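MutT related protein (Methanosarcina mazei, PDB 3GRN) probably acts as a hydrolase of the Nudix family. Local coordinates at residues Phe129-Arg132 against Phe133-Glu136. Sequence-based numbering, arbitrary orientation.
Sequences FFER and FDRE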
loop_
_atom_site.group_PDB
_atom_site.type_symbol
_atom_site.label_atom_id
_atom_site.label_comp_id
_atom_site.label_asym_id
_atom_site.label_seq_id
_atom_site.Cartn_x
_atom_site.Cartn_y
_atom_site.Cartn_z
ATOM N N PHE A 129 17.866 -6.202 15.578
ATOM C CA PHE A 129 18.352 -4.974 14.944
ATOM C C PHE A 129 18.618 -3.896 15.981
ATOM O O PHE A 129 19.666 -3.256 15.950
ATOM C CB PHE A 129 17.391 -4.411 13.885
ATOM C CG PHE A 129 17.773 -3.016 13.432
ATOM C CD1 PHE A 129 18.751 -2.842 12.459
ATOM C CD2 PHE A 129 17.209 -1.877 14.031
ATOM C CE1 PHE A 129 19.155 -1.574 12.068
ATOM C CE2 PHE A 129 17.596 -0.606 13.649
ATOM C CZ PHE A 129 18.575 -0.453 12.662
ATOM N N PHE A 130 17.640 -3.674 16.862
ATOM C CA PHE A 130 17.756 -2.630 17.885
ATOM C C PHE A 130 18.856 -2.933 18.893
ATOM O O PHE A 130 19.514 -2.023 19.369
ATOM C CB PHE A 130 16.439 -2.396 18.589
ATOM C CG PHE A 130 15.511 -1.483 17.842
ATOM C CD1 PHE A 130 15.695 -0.104 17.886
ATOM C CD2 PHE A 130 14.448 -2.001 17.096
ATOM C CE1 PHE A 130 14.826 0.752 17.216
ATOM C CE2 PHE A 130 13.571 -1.151 16.428
ATOM C CZ PHE A 130 13.769 0.229 16.485
ATOM N N GLU A 131 19.076 -4.210 19.181
ATOM C CA GLU A 131 20.169 -4.610 20.067
ATOM C C GLU A 131 21.526 -4.284 19.437
ATOM O O GLU A 131 22.424 -3.784 20.106
ATOM C CB GLU A 131 20.069 -6.098 20.412
ATOM C CG GLU A 131 20.283 -6.414 21.898
ATOM C CD GLU A 131 21.542 -5.779 22.480
ATOM O OE1 GLU A 131 22.655 -6.127 22.027
ATOM O OE2 GLU A 131 21.416 -4.929 23.390
ATOM N N ARG A 132 21.644 -4.535 18.135
ATOM C CA ARG A 132 22.835 -4.230 17.358
ATOM C C ARG A 132 23.024 -2.713 17.178
ATOM O O ARG A 132 24.122 -2.199 17.370
ATOM C CB ARG A 132 22.734 -4.972 16.008
ATOM C CG ARG A 132 23.798 -4.692 14.979
ATOM C CD ARG A 132 23.699 -5.695 13.800
ATOM N NE ARG A 132 22.433 -5.629 13.045
ATOM C CZ ARG A 132 21.464 -6.544 13.106
ATOM N NH1 ARG A 132 21.597 -7.602 13.895
ATOM N NH2 ARG A 132 20.355 -6.408 12.387
ATOM N N PHE A 133 21.948 -1.999 16.827
ATOM C CA PHE A 133 21.973 -0.537 16.689
ATOM C C PHE A 133 22.462 0.153 17.975
ATOM O O PHE A 133 23.277 1.072 17.917
ATOM C CB PHE A 133 20.578 -0.035 16.318
ATOM C CG PHE A 133 20.493 1.446 16.095
ATOM C CD1 PHE A 133 21.011 2.021 14.935
ATOM C CD2 PHE A 133 19.875 2.267 17.042
ATOM C CE1 PHE A 133 20.915 3.395 14.719
ATOM C CE2 PHE A 133 19.768 3.638 16.832
ATOM C CZ PHE A 133 20.296 4.203 15.674
ATOM N N ASP A 134 21.949 -0.314 19.111
ATOM C CA ASP A 134 22.296 0.212 20.440
ATOM C C ASP A 134 23.797 0.080 20.727
ATOM O O ASP A 134 24.432 1.027 21.210
ATOM C CB ASP A 134 21.480 -0.515 21.516
ATOM C CG ASP A 134 21.760 -0.008 22.938
ATOM O OD1 ASP A 134 21.909 1.218 23.145
ATOM O OD2 ASP A 134 21.799 -0.852 23.860
ATOM N N ARG A 135 24.358 -1.083 20.409
ATOM C CA ARG A 135 25.779 -1.322 20.645
ATOM C C ARG A 135 26.684 -0.564 19.660
ATOM O O ARG A 135 27.800 -0.186 20.011
ATOM C CB ARG A 135 26.095 -2.827 20.720
ATOM C CG ARG A 135 26.533 -3.497 19.423
ATOM C CD ARG A 135 27.029 -4.914 19.682
ATOM N NE ARG A 135 25.928 -5.866 19.817
ATOM C CZ ARG A 135 25.496 -6.654 18.836
ATOM N NH1 ARG A 135 26.079 -6.618 17.641
ATOM N NH2 ARG A 135 24.485 -7.484 19.051
ATOM N N GLU A 136 26.197 -0.301 18.446
ATOM C CA GLU A 136 26.989 0.458 17.483
ATOM C C GLU A 136 26.947 1.975 17.734
ATOM O O GLU A 136 27.823 2.708 17.268
ATOM C CB GLU A 136 26.625 0.085 16.032
ATOM C CG GLU A 136 26.848 -1.413 15.747
ATOM C CD GLU A 136 26.465 -1.855 14.336
ATOM O OE1 GLU A 136 25.875 -1.053 13.573
ATOM O OE2 GLU A 136 26.765 -3.025 13.996
#
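F129 and F133 both set CG trans to the backbone N (chi1 169° and -178°), which sends their rings the same way from successive turns of helix 124-137, the C-terminal helix of this Nudix fold. The rings are nearly parallel, with planes 19° apart, but a centroid separation of 5.8 Å shows that they are slid past each other and barely overlap. The closer contact is between a methylene and a ring: F133 CB lies over one face of the F129 ring, 4.0 Å from its CE2. Both rings pack on L14 of strand 7-16 and A73 of strand 72-79, which identifies this as the sheet-facing side of the helix, and F130 adds an edge-to-face pair with F22.

The backbone evidence is i to i+4 bonding, for example F133 N to F129 O at 2.7 Å; R135 N to E131 O is weak at 3.3 Å.

On another side of the helix, R135 bends at chi3 and folds its guanidinium back, laying one face over R132 CA. R135 NH2 then stands 3.7 Å from E131 OE1, a long salt bridge. E131 OE2 lies 4.1 Å from D134 OD2, a like-charge approach that the arginine probably offsets in part. R132 directs its own charge elsewhere: NH1 forms a salt bridge with D128, one turn earlier, and NH2 donates to the carbonyl of Q75, linking the helix to strand 72-79. E136 lies alongside the aliphatic part of R132, with E136 OE2 3.5 Å from R132 CG.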